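Local atomic coordinates of VP24 (White spot syndrome virus, PDB entry 5HLJ), a protein that serves as a major envelope protein of the virion, probably held in the viral membrane by a transmembrane helix and assembling as a trimer. Residues Asn22-Gly27 with Asn159-Leu164; Arg30-Asn35 with Lys89-Tyr94; Thr106-Ser111 with Arg167-Asn172; Asn126-Tyr131 with Ala149-Asp154. One frame throughout, in Å; residues are numbered along the deposited sequence.

Contact 1 (Asn22-Gly27 with Asn159-Leu164); sequences NLTING and NRHYLL
N26 and H161 meet through side chains with different first torsions on the same face of an antiparallel strand pair: CG of N26 lies anti to its own carbonyl carbon (chi1 -66°), while CG of H161 lies anti to the backbone N (chi1 -164°). H161 ND1 donates to N26 OD1 at 2.7 Å, nearly straight at 170°; the oxygen sits in the imidazole plane, whereas the donor is tilted from the amide plane. The bond, with ND1 as donor, fixes the ring's rotation. T24 and L163 share that face, the OG1 of T24 running alongside the CD2 branch of L163.

The other face is apolar. I25 CG1 packs on Y162 CB at 3.7 Å, and I25 CD1 reaches L164 CB at 4.0 Å, so one isoleucine bridges two residues of the opposite strand. Backbone bonds pair L23 with L164 and I25 with Y162 in both directions, I25 N to Y162 O measuring 2.9 Å. Beyond the last regular pair, G27 N still donates to R160 O at 2.9 Å, and R160 lays its CD against G27 O at 3.5 Å. At the far end a water donates to N22 OD1, and weakly to L164 O; N22 OD1 is also bonded to S165 OG.

L23 and L163 pack on F175 and F132 of a second subunit. Strand 19-28 runs between 161-170 and 33-42, and strand 105-114 flanks 161-170 in turn; L112 of 105-114 and F147 of 141-151 cover the I25 and L164 side.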
# COMPACT_ATOMS: atom_id res chain seq x y z
N ASN A 22 -4.33 -8.43 8.58
CA ASN A 22 -5.54 -8.25 7.78
C ASN A 22 -6.79 -8.48 8.62
O ASN A 22 -7.02 -9.59 9.12
CB ASN A 22 -5.55 -9.18 6.56
CG ASN A 22 -4.42 -8.86 5.57
OD1 ASN A 22 -4.42 -7.82 4.93
ND2 ASN A 22 -3.46 -9.78 5.44
N LEU A 23 -7.59 -7.43 8.79
CA LEU A 23 -8.80 -7.47 9.60
C LEU A 23 -10.02 -7.03 8.79
O LEU A 23 -9.90 -6.40 7.74
CB LEU A 23 -8.66 -6.57 10.82
CG LEU A 23 -7.53 -6.87 11.80
CD1 LEU A 23 -7.59 -5.88 12.94
CD2 LEU A 23 -7.63 -8.30 12.33
N THR A 24 -11.20 -7.33 9.32
CA THR A 24 -12.44 -6.93 8.68
C THR A 24 -13.10 -5.79 9.46
O THR A 24 -13.08 -5.80 10.69
CB THR A 24 -13.39 -8.13 8.55
OG1 THR A 24 -12.78 -9.10 7.69
CG2 THR A 24 -14.70 -7.73 7.95
N ILE A 25 -13.65 -4.81 8.76
CA ILE A 25 -14.34 -3.68 9.40
C ILE A 25 -15.60 -3.26 8.65
O ILE A 25 -15.69 -3.41 7.42
CB ILE A 25 -13.45 -2.42 9.53
CG1 ILE A 25 -13.05 -1.91 8.15
CG2 ILE A 25 -12.24 -2.65 10.44
CD1 ILE A 25 -12.09 -0.74 8.18
N ASN A 26 -16.56 -2.71 9.38
CA ASN A 26 -17.77 -2.17 8.77
C ASN A 26 -17.97 -0.69 9.10
O ASN A 26 -17.68 -0.25 10.21
CB ASN A 26 -19.01 -2.95 9.23
CG ASN A 26 -19.01 -4.38 8.72
OD1 ASN A 26 -19.10 -4.62 7.52
ND2 ASN A 26 -18.92 -5.33 9.63
N GLY A 27 -18.45 0.08 8.13
CA GLY A 27 -18.87 1.44 8.40
C GLY A 27 -20.13 1.48 9.25
O GLY A 27 -21.01 0.63 9.11
N ASN A 159 -23.24 -0.88 1.35
CA ASN A 159 -21.88 -0.62 0.90
C ASN A 159 -20.87 -0.41 2.04
O ASN A 159 -19.84 0.24 1.85
CB ASN A 159 -21.88 0.60 -0.04
CG ASN A 159 -22.27 1.90 0.68
OD1 ASN A 159 -22.52 1.90 1.89
ND2 ASN A 159 -22.30 3.00 -0.06
N ARG A 160 -21.16 -0.95 3.22
CA ARG A 160 -20.38 -0.62 4.41
C ARG A 160 -19.22 -1.59 4.73
O ARG A 160 -18.46 -1.35 5.66
CB ARG A 160 -21.30 -0.56 5.63
CG ARG A 160 -21.85 -1.91 6.05
CD ARG A 160 -22.81 -1.74 7.21
NE ARG A 160 -22.72 -2.85 8.15
CZ ARG A 160 -23.62 -3.82 8.27
NH1 ARG A 160 -24.72 -3.80 7.51
NH2 ARG A 160 -23.43 -4.79 9.17
N HIS A 161 -19.10 -2.67 3.97
CA HIS A 161 -18.15 -3.72 4.32
C HIS A 161 -16.75 -3.48 3.78
O HIS A 161 -16.58 -3.32 2.57
CB HIS A 161 -18.67 -5.06 3.82
CG HIS A 161 -17.98 -6.23 4.45
ND1 HIS A 161 -17.88 -6.39 5.82
CD2 HIS A 161 -17.37 -7.31 3.90
CE1 HIS A 161 -17.24 -7.51 6.08
NE2 HIS A 161 -16.91 -8.09 4.94
N TYR A 162 -15.75 -3.45 4.66
CA TYR A 162 -14.37 -3.19 4.24
C TYR A 162 -13.36 -4.17 4.83
O TYR A 162 -13.59 -4.77 5.88
CB TYR A 162 -13.97 -1.74 4.57
CG TYR A 162 -14.57 -0.81 3.56
CD1 TYR A 162 -15.89 -0.35 3.68
CD2 TYR A 162 -13.85 -0.44 2.44
CE1 TYR A 162 -16.46 0.47 2.70
CE2 TYR A 162 -14.40 0.37 1.47
CZ TYR A 162 -15.71 0.82 1.60
OH TYR A 162 -16.21 1.63 0.60
N LEU A 163 -12.24 -4.31 4.12
CA LEU A 163 -11.11 -5.13 4.55
C LEU A 163 -9.98 -4.19 4.87
O LEU A 163 -9.66 -3.31 4.08
CB LEU A 163 -10.70 -6.12 3.47
CG LEU A 163 -11.85 -6.93 2.88
CD1 LEU A 163 -11.41 -7.80 1.69
CD2 LEU A 163 -12.45 -7.79 3.99
N LEU A 164 -9.38 -4.36 6.04
CA LEU A 164 -8.37 -3.44 6.52
C LEU A 164 -7.00 -4.12 6.56
O LEU A 164 -6.85 -5.19 7.15
CB LEU A 164 -8.75 -2.94 7.92
CG LEU A 164 -7.72 -2.13 8.72
CD1 LEU A 164 -7.45 -0.77 8.09
CD2 LEU A 164 -8.18 -1.97 10.18
O HOH W 1 -7.49 -7.34 4.87

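Contact 2 (Arg30-Asn35 with Lys89-Tyr94); sequences RGNHFN and KELELY
N32 reaches E90 with its side-chain amide and E92 with its backbone carbonyl, gripping strand 90-94 at two points. ND2 donates to E90 O at 2.8 Å and 167°; the acceptor lies in the amide plane, and a chi1 of -73° sets CG beside the backbone N. The same ND2 also bonds to E87 O. N32 O receives E92 N at 3.0 Å. Two residues on, F34 N donates to E92 O at 2.9 Å, approaching from above the carbonyl plane instead of along a lone pair. E92 O is further approached by the CA of H33 at 3.1 Å and by a water that also accepts a hydrogen bond from Y94 N.

The H33 ring brings its edge to E92 O, but its NE2 is bonded to D78 O and its ring stacks on H79. Both carboxylate oxygens of E92 are used elsewhere, OE1 by H79 ND1 and OE2 by T80 N; E90 OE1 accepts from N84 N.

Away from these polar groups, L91 crosses F34 at about a right angle and places CD2 over one face of the ring, 4.0 Å from its centroid and displaced toward the rim, while L91 CB touches F34 CE2 at 3.8 Å.

N32 and H33 form a G1 beta bulge opposite V28. With a single bridge, H33 to E92, and the strands splayed at 49°, the asparagine amide and the leucine-phenylalanine contact supplement sparse backbone pairing; N32 ND2, H33 NE2 and E92 OE2 find main-chain partners and E92 OE1 a histidine side chain.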
# COMPACT_ATOMS: atom_id res chain seq x y z
N ARG A 30 -24.42 5.99 11.90
CA ARG A 30 -24.66 6.72 13.14
C ARG A 30 -23.40 6.75 14.01
O ARG A 30 -23.03 5.77 14.65
CB ARG A 30 -25.83 6.10 13.91
CG ARG A 30 -26.33 6.96 15.06
CD ARG A 30 -27.83 7.25 14.93
NE ARG A 30 -28.31 8.15 15.98
CZ ARG A 30 -29.53 8.13 16.51
NH1 ARG A 30 -30.43 7.25 16.08
NH2 ARG A 30 -29.86 9.01 17.45
N GLY A 31 -22.73 7.90 14.04
CA GLY A 31 -21.51 8.05 14.81
C GLY A 31 -20.32 8.29 13.90
O GLY A 31 -19.24 8.68 14.37
N ASN A 32 -20.52 8.06 12.59
CA ASN A 32 -19.49 8.25 11.59
C ASN A 32 -18.22 7.47 11.93
O ASN A 32 -17.12 8.03 11.95
CB ASN A 32 -19.19 9.74 11.42
CG ASN A 32 -20.30 10.49 10.69
OD1 ASN A 32 -21.37 10.72 11.24
ND2 ASN A 32 -20.03 10.89 9.46
N HIS A 33 -18.38 6.19 12.23
CA HIS A 33 -17.26 5.35 12.64
C HIS A 33 -17.02 4.15 11.73
O HIS A 33 -17.88 3.76 10.94
CB HIS A 33 -17.46 4.84 14.06
CG HIS A 33 -17.12 5.84 15.12
ND1 HIS A 33 -18.08 6.46 15.89
CD2 HIS A 33 -15.93 6.32 15.54
CE1 HIS A 33 -17.49 7.28 16.74
NE2 HIS A 33 -16.18 7.21 16.55
N PHE A 34 -15.84 3.56 11.87
CA PHE A 34 -15.61 2.21 11.40
C PHE A 34 -15.70 1.32 12.61
O PHE A 34 -15.38 1.75 13.71
CB PHE A 34 -14.24 2.05 10.72
CG PHE A 34 -14.23 2.46 9.30
CD1 PHE A 34 -14.87 1.69 8.34
CD2 PHE A 34 -13.58 3.62 8.90
CE1 PHE A 34 -14.86 2.06 7.01
CE2 PHE A 34 -13.57 4.00 7.57
CZ PHE A 34 -14.21 3.22 6.63
N ASN A 35 -16.12 0.08 12.42
CA ASN A 35 -16.29 -0.84 13.54
C ASN A 35 -15.67 -2.20 13.22
O ASN A 35 -15.95 -2.79 12.16
CB ASN A 35 -17.78 -0.97 13.87
CG ASN A 35 -18.03 -1.62 15.22
OD1 ASN A 35 -17.22 -1.48 16.15
ND2 ASN A 35 -19.14 -2.32 15.34
N LYS A 89 -20.39 10.23 5.01
CA LYS A 89 -19.30 10.15 4.03
C LYS A 89 -17.93 10.20 4.70
O LYS A 89 -16.96 9.62 4.20
CB LYS A 89 -19.39 11.29 3.01
CG LYS A 89 -20.64 11.24 2.21
CD LYS A 89 -20.75 12.36 1.22
CE LYS A 89 -22.16 12.34 0.62
NZ LYS A 89 -22.28 13.13 -0.63
N GLU A 90 -17.87 10.89 5.83
CA GLU A 90 -16.62 11.07 6.55
C GLU A 90 -16.60 10.17 7.77
O GLU A 90 -17.40 10.35 8.68
CB GLU A 90 -16.44 12.54 6.94
CG GLU A 90 -16.59 13.47 5.75
CD GLU A 90 -16.31 14.94 6.08
OE1 GLU A 90 -16.44 15.34 7.27
OE2 GLU A 90 -15.96 15.69 5.14
N LEU A 91 -15.70 9.19 7.76
CA LEU A 91 -15.69 8.14 8.78
C LEU A 91 -14.37 8.05 9.50
O LEU A 91 -13.32 8.35 8.93
CB LEU A 91 -16.02 6.78 8.16
CG LEU A 91 -17.47 6.30 8.16
CD1 LEU A 91 -18.38 7.31 7.50
CD2 LEU A 91 -17.59 4.94 7.46
N GLU A 92 -14.41 7.64 10.76
CA GLU A 92 -13.19 7.51 11.53
C GLU A 92 -13.15 6.17 12.25
O GLU A 92 -14.16 5.70 12.76
CB GLU A 92 -13.07 8.68 12.51
CG GLU A 92 -11.79 8.69 13.34
CD GLU A 92 -11.71 9.88 14.30
OE1 GLU A 92 -12.61 10.77 14.26
OE2 GLU A 92 -10.75 9.94 15.10
N LEU A 93 -12.00 5.52 12.22
CA LEU A 93 -11.74 4.42 13.13
C LEU A 93 -11.11 5.01 14.40
O LEU A 93 -10.05 5.63 14.32
CB LEU A 93 -10.82 3.36 12.51
CG LEU A 93 -10.38 2.32 13.54
CD1 LEU A 93 -11.53 1.36 13.89
CD2 LEU A 93 -9.12 1.56 13.10
N TYR A 94 -11.77 4.86 15.54
CA TYR A 94 -11.19 5.30 16.80
C TYR A 94 -10.98 4.05 17.64
O TYR A 94 -11.93 3.52 18.24
CB TYR A 94 -12.10 6.32 17.51
CG TYR A 94 -11.44 6.96 18.72
CD1 TYR A 94 -10.92 8.25 18.66
CD2 TYR A 94 -11.35 6.27 19.93
CE1 TYR A 94 -10.31 8.83 19.79
CE2 TYR A 94 -10.74 6.83 21.03
CZ TYR A 94 -10.23 8.11 20.97
OH TYR A 94 -9.63 8.63 22.10
O HOH W 2 -14.43 3.62 14.89

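Contact 3 (Thr106-Ser111 with Arg167-Asn172); sequences TVDSVS and RFSPGN
An antiparallel pair near the end of strand 161-170 joins that strand to 105-114, and T106, D108 and S169 add side-chain bonds to the backbone ladder. T106 and S169 form a hydrogen-bonded pair, T106 N to S169 O measuring 2.8 Å. V107 faces F168 in the non-hydrogen-bonded position that follows. D108 N then donates to R167 O at 2.9 Å.

S169 OG donates to D108 OD2 at 2.5 Å, meeting the carboxylate on its syn side but 26° out of the plane. A chi1 of 59° places this hydroxyl between the serine's backbone N and carbonyl carbon, facing the aspartate. The extended R167 side chain brings NE toward the same OD2 from a guanidinium edge, a long salt bridge at 3.7 Å. Past the strand end, T106 OG1 donates to G171 O at 2.8 Å from above the carbonyl plane, tying the turning chain back to strand 105-114. On the other face V107 CG2 rests against F168 CE1 at 3.8 Å, the two side chains lying alongside and pointing the same way.

The contact also reaches the subunit interface: D108 OD1 accepts a weak hydrogen bond from N22 of the third subunit, and R167 lies close to R167 of both other subunits. Strand 135-137 lies beyond 105-114 and supplies V136 and L137 to T106 and V107, while strand 19-28 borders 161-170 and brings I20 against R167 and I21 against F168.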
# COMPACT_ATOMS: atom_id res chain seq x y z
N THR A 106 5.36 -0.03 15.74
CA THR A 106 4.86 1.07 14.93
C THR A 106 3.85 0.53 13.90
O THR A 106 4.11 -0.47 13.22
CB THR A 106 5.99 1.85 14.20
OG1 THR A 106 6.93 2.36 15.16
CG2 THR A 106 5.41 3.05 13.41
N VAL A 107 2.69 1.17 13.82
CA VAL A 107 1.80 0.91 12.70
C VAL A 107 2.20 1.88 11.58
O VAL A 107 1.98 3.08 11.69
CB VAL A 107 0.32 1.07 13.10
CG1 VAL A 107 -0.59 0.66 11.94
CG2 VAL A 107 0.02 0.21 14.31
N ASP A 108 2.81 1.33 10.53
CA ASP A 108 3.44 2.10 9.46
C ASP A 108 2.47 2.68 8.47
O ASP A 108 2.64 3.80 8.00
CB ASP A 108 4.43 1.23 8.69
CG ASP A 108 5.66 0.93 9.46
OD1 ASP A 108 6.27 1.88 9.99
OD2 ASP A 108 6.01 -0.26 9.54
N SER A 109 1.47 1.88 8.12
CA SER A 109 0.57 2.25 7.04
C SER A 109 -0.68 1.43 7.12
O SER A 109 -0.72 0.39 7.76
CB SER A 109 1.24 2.07 5.68
OG SER A 109 1.76 0.76 5.54
N VAL A 110 -1.73 1.92 6.48
CA VAL A 110 -2.94 1.14 6.37
C VAL A 110 -3.44 1.21 4.94
O VAL A 110 -3.11 2.14 4.21
CB VAL A 110 -4.05 1.62 7.33
CG1 VAL A 110 -3.52 1.76 8.75
CG2 VAL A 110 -4.64 2.92 6.87
N SER A 111 -4.24 0.24 4.54
CA SER A 111 -4.96 0.34 3.29
C SER A 111 -6.30 -0.36 3.44
O SER A 111 -6.49 -1.15 4.36
CB SER A 111 -4.15 -0.25 2.12
OG SER A 111 -3.72 -1.56 2.40
N ARG A 167 0.17 -2.48 8.47
CA ARG A 167 1.52 -2.99 8.58
C ARG A 167 2.10 -2.68 9.95
O ARG A 167 2.17 -1.53 10.36
CB ARG A 167 2.43 -2.42 7.48
CG ARG A 167 3.85 -2.98 7.59
CD ARG A 167 4.75 -2.56 6.43
NE ARG A 167 6.17 -2.67 6.76
CZ ARG A 167 7.09 -3.27 5.99
NH1 ARG A 167 6.72 -3.84 4.84
NH2 ARG A 167 8.37 -3.30 6.37
N PHE A 168 2.51 -3.73 10.65
CA PHE A 168 3.20 -3.62 11.93
C PHE A 168 4.71 -3.73 11.74
O PHE A 168 5.18 -4.57 10.97
CB PHE A 168 2.75 -4.71 12.91
CG PHE A 168 1.37 -4.53 13.47
CD1 PHE A 168 0.51 -3.56 12.96
CD2 PHE A 168 0.93 -5.33 14.51
CE1 PHE A 168 -0.78 -3.41 13.48
CE2 PHE A 168 -0.34 -5.18 15.04
CZ PHE A 168 -1.21 -4.22 14.52
N SER A 169 5.47 -2.92 12.46
CA SER A 169 6.92 -3.09 12.48
C SER A 169 7.48 -2.82 13.88
O SER A 169 6.86 -2.13 14.68
CB SER A 169 7.58 -2.19 11.42
OG SER A 169 7.28 -0.83 11.64
N PRO A 170 8.66 -3.39 14.18
CA PRO A 170 9.22 -3.23 15.53
C PRO A 170 9.74 -1.83 15.79
O PRO A 170 10.24 -1.19 14.88
CB PRO A 170 10.38 -4.23 15.54
CG PRO A 170 10.19 -5.11 14.34
CD PRO A 170 9.49 -4.27 13.34
N GLY A 171 9.63 -1.37 17.03
CA GLY A 171 10.32 -0.16 17.43
C GLY A 171 9.43 1.06 17.37
O GLY A 171 8.21 0.95 17.17
N ASN A 172 10.04 2.22 17.55
CA ASN A 172 9.29 3.45 17.75
C ASN A 172 9.92 4.65 17.03
O ASN A 172 9.49 5.78 17.22
CB ASN A 172 9.17 3.73 19.24
CG ASN A 172 10.52 3.74 19.95
OD1 ASN A 172 11.47 4.36 19.48
ND2 ASN A 172 10.61 3.01 21.06

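Contact 4 (Asn126-Tyr131 with Ala149-Asp154); sequences NKFVLY and ATFDED
Hydrogen bonds between N126 and E153 close the end of this antiparallel pair, and they run in both directions. E153 N donates to N126 OD1 at 2.9 Å, and N126 ND2 donates to E153 O at 2.9 Å, so one side-chain amide engages both main-chain polar atoms of one residue and is held against rotation. With CG anti to the backbone N (chi1 -169°), the amide projects across to the opposite chain. Backbone bonds continue the ladder from D152 N to K127 O. Next come V129 N to T150 O and T150 N to V129 O, each 3.0 Å.

Apolar and aromatic contacts gather beside F151. F128 CB touches F151 CD1 at 3.6 Å, and the two side chains run alongside, their rings oblique with planes 56° apart. The N126 side chain crosses that of F151 at about a right angle, the amide and ring planes 42° apart, ND2 of N126 lying 3.5 Å from F151 CB.

Charges lie at the border. K127 CE comes within 3.5 Å of D152 OD2, but K127 NZ is 4.0 Å from that oxygen, beyond a salt bridge. The lysine instead pairs with D152 of the second subunit, and D152 OD1 with K127 of the third, the same salt bridge recurring at two different interfaces.

Strand 128-131 is an outermost strand of the sheet within this chain; on its inner side, 141-151 is bordered by 90-99. From there L91 packs on F151, while F34 of strand 33-42 covers A149 and F151, and Y162 of strand 161-170 meets the F151 ring.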
# COMPACT_ATOMS: atom_id res chain seq x y z
N ASN A 126 -17.47 2.99 -4.34
CA ASN A 126 -17.50 4.26 -3.64
C ASN A 126 -16.07 4.75 -3.39
O ASN A 126 -15.36 4.17 -2.56
CB ASN A 126 -18.27 4.08 -2.33
CG ASN A 126 -18.58 5.38 -1.63
OD1 ASN A 126 -18.31 6.47 -2.14
ND2 ASN A 126 -19.18 5.26 -0.45
N LYS A 127 -15.61 5.77 -4.12
CA LYS A 127 -14.22 6.22 -4.01
C LYS A 127 -13.99 6.95 -2.69
O LYS A 127 -14.92 7.53 -2.13
CB LYS A 127 -13.82 7.12 -5.18
CG LYS A 127 -13.68 6.39 -6.51
CD LYS A 127 -13.14 7.32 -7.59
CE LYS A 127 -14.18 8.35 -8.07
NZ LYS A 127 -15.26 7.70 -8.89
N PHE A 128 -12.75 6.92 -2.20
CA PHE A 128 -12.42 7.51 -0.91
C PHE A 128 -10.98 8.02 -0.82
O PHE A 128 -10.10 7.59 -1.56
CB PHE A 128 -12.65 6.48 0.22
CG PHE A 128 -11.88 5.20 0.05
CD1 PHE A 128 -10.59 5.08 0.55
CD2 PHE A 128 -12.44 4.12 -0.63
CE1 PHE A 128 -9.88 3.90 0.37
CE2 PHE A 128 -11.72 2.94 -0.80
CZ PHE A 128 -10.44 2.84 -0.30
N VAL A 129 -10.74 8.95 0.10
CA VAL A 129 -9.39 9.33 0.45
C VAL A 129 -9.14 8.83 1.87
O VAL A 129 -9.94 9.05 2.78
CB VAL A 129 -9.17 10.85 0.34
CG1 VAL A 129 -7.77 11.25 0.79
CG2 VAL A 129 -9.41 11.31 -1.07
N LEU A 130 -8.03 8.11 2.03
CA LEU A 130 -7.61 7.55 3.30
C LEU A 130 -6.70 8.49 4.05
O LEU A 130 -5.70 8.95 3.50
CB LEU A 130 -6.87 6.24 3.06
CG LEU A 130 -7.47 4.91 3.45
CD1 LEU A 130 -6.42 3.82 3.22
CD2 LEU A 130 -7.86 4.95 4.90
N TYR A 131 -7.01 8.77 5.31
CA TYR A 131 -6.08 9.49 6.16
C TYR A 131 -5.41 8.53 7.16
O TYR A 131 -6.08 7.80 7.89
CB TYR A 131 -6.78 10.63 6.93
CG TYR A 131 -5.88 11.17 8.03
CD1 TYR A 131 -4.80 11.99 7.72
CD2 TYR A 131 -6.05 10.79 9.35
CE1 TYR A 131 -3.95 12.45 8.71
CE2 TYR A 131 -5.19 11.24 10.34
CZ TYR A 131 -4.15 12.07 10.01
OH TYR A 131 -3.30 12.52 10.98
N ALA A 149 -11.49 7.98 6.68
CA ALA A 149 -11.79 7.77 5.27
C ALA A 149 -12.92 8.70 4.91
O ALA A 149 -13.92 8.77 5.61
CB ALA A 149 -12.16 6.31 4.98
N THR A 150 -12.75 9.42 3.81
CA THR A 150 -13.80 10.29 3.32
C THR A 150 -14.27 9.78 1.97
O THR A 150 -13.53 9.81 0.98
CB THR A 150 -13.31 11.75 3.24
OG1 THR A 150 -13.17 12.27 4.57
CG2 THR A 150 -14.32 12.63 2.48
N PHE A 151 -15.51 9.32 1.94
CA PHE A 151 -16.10 8.74 0.74
C PHE A 151 -16.83 9.76 -0.15
O PHE A 151 -17.24 10.82 0.31
CB PHE A 151 -17.08 7.62 1.13
CG PHE A 151 -16.42 6.47 1.84
CD1 PHE A 151 -15.94 5.38 1.14
CD2 PHE A 151 -16.29 6.48 3.23
CE1 PHE A 151 -15.32 4.32 1.80
CE2 PHE A 151 -15.69 5.43 3.90
CZ PHE A 151 -15.20 4.34 3.19
N ASP A 152 -17.00 9.41 -1.43
CA ASP A 152 -17.82 10.20 -2.36
C ASP A 152 -19.29 10.13 -1.96
O ASP A 152 -19.98 11.16 -1.93
CB ASP A 152 -17.66 9.69 -3.80
CG ASP A 152 -16.41 10.23 -4.48
OD1 ASP A 152 -15.62 10.94 -3.82
OD2 ASP A 152 -16.19 9.92 -5.67
N GLU A 153 -19.74 8.92 -1.65
CA GLU A 153 -21.14 8.61 -1.35
C GLU A 153 -21.32 8.18 0.11
O GLU A 153 -20.41 7.58 0.69
CB GLU A 153 -21.65 7.50 -2.27
CG GLU A 153 -21.75 7.83 -3.78
CD GLU A 153 -22.36 9.21 -4.08
OE1 GLU A 153 -23.32 9.62 -3.38
OE2 GLU A 153 -21.90 9.87 -5.04
N ASP A 154 -22.49 8.46 0.68
CA ASP A 154 -22.84 8.04 2.04
C ASP A 154 -22.64 6.55 2.25
O ASP A 154 -23.01 5.73 1.41
CB ASP A 154 -24.32 8.36 2.37
CG ASP A 154 -24.57 9.84 2.64
OD1 ASP A 154 -23.71 10.55 3.22
OD2 ASP A 154 -25.68 10.29 2.28

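All four contacts belong to one mixed beta sheet. Contact 1 joins 19-28 to 161-170, and contact 3 joins the latter strand to 105-114; their centres are about 19 Å apart and their segments alternate along the chain. Contacts 2 and 4 both fall within the span between the segments of contact 1, contact 2 closing before contact 4 opens. The centres of contacts 1 and 4 each lie about 11 Å from that of contact 2, and backbone bonds N26-N35, K89-F151 and L91-A149 carry the sheet onward. Contact 2 brings together strands 33-42 and 90-99, which are not neighbours in the sheet order, so sequence-distant segments meet in one fold. Contacts 1, 3 and 4 also touch neighbouring subunits.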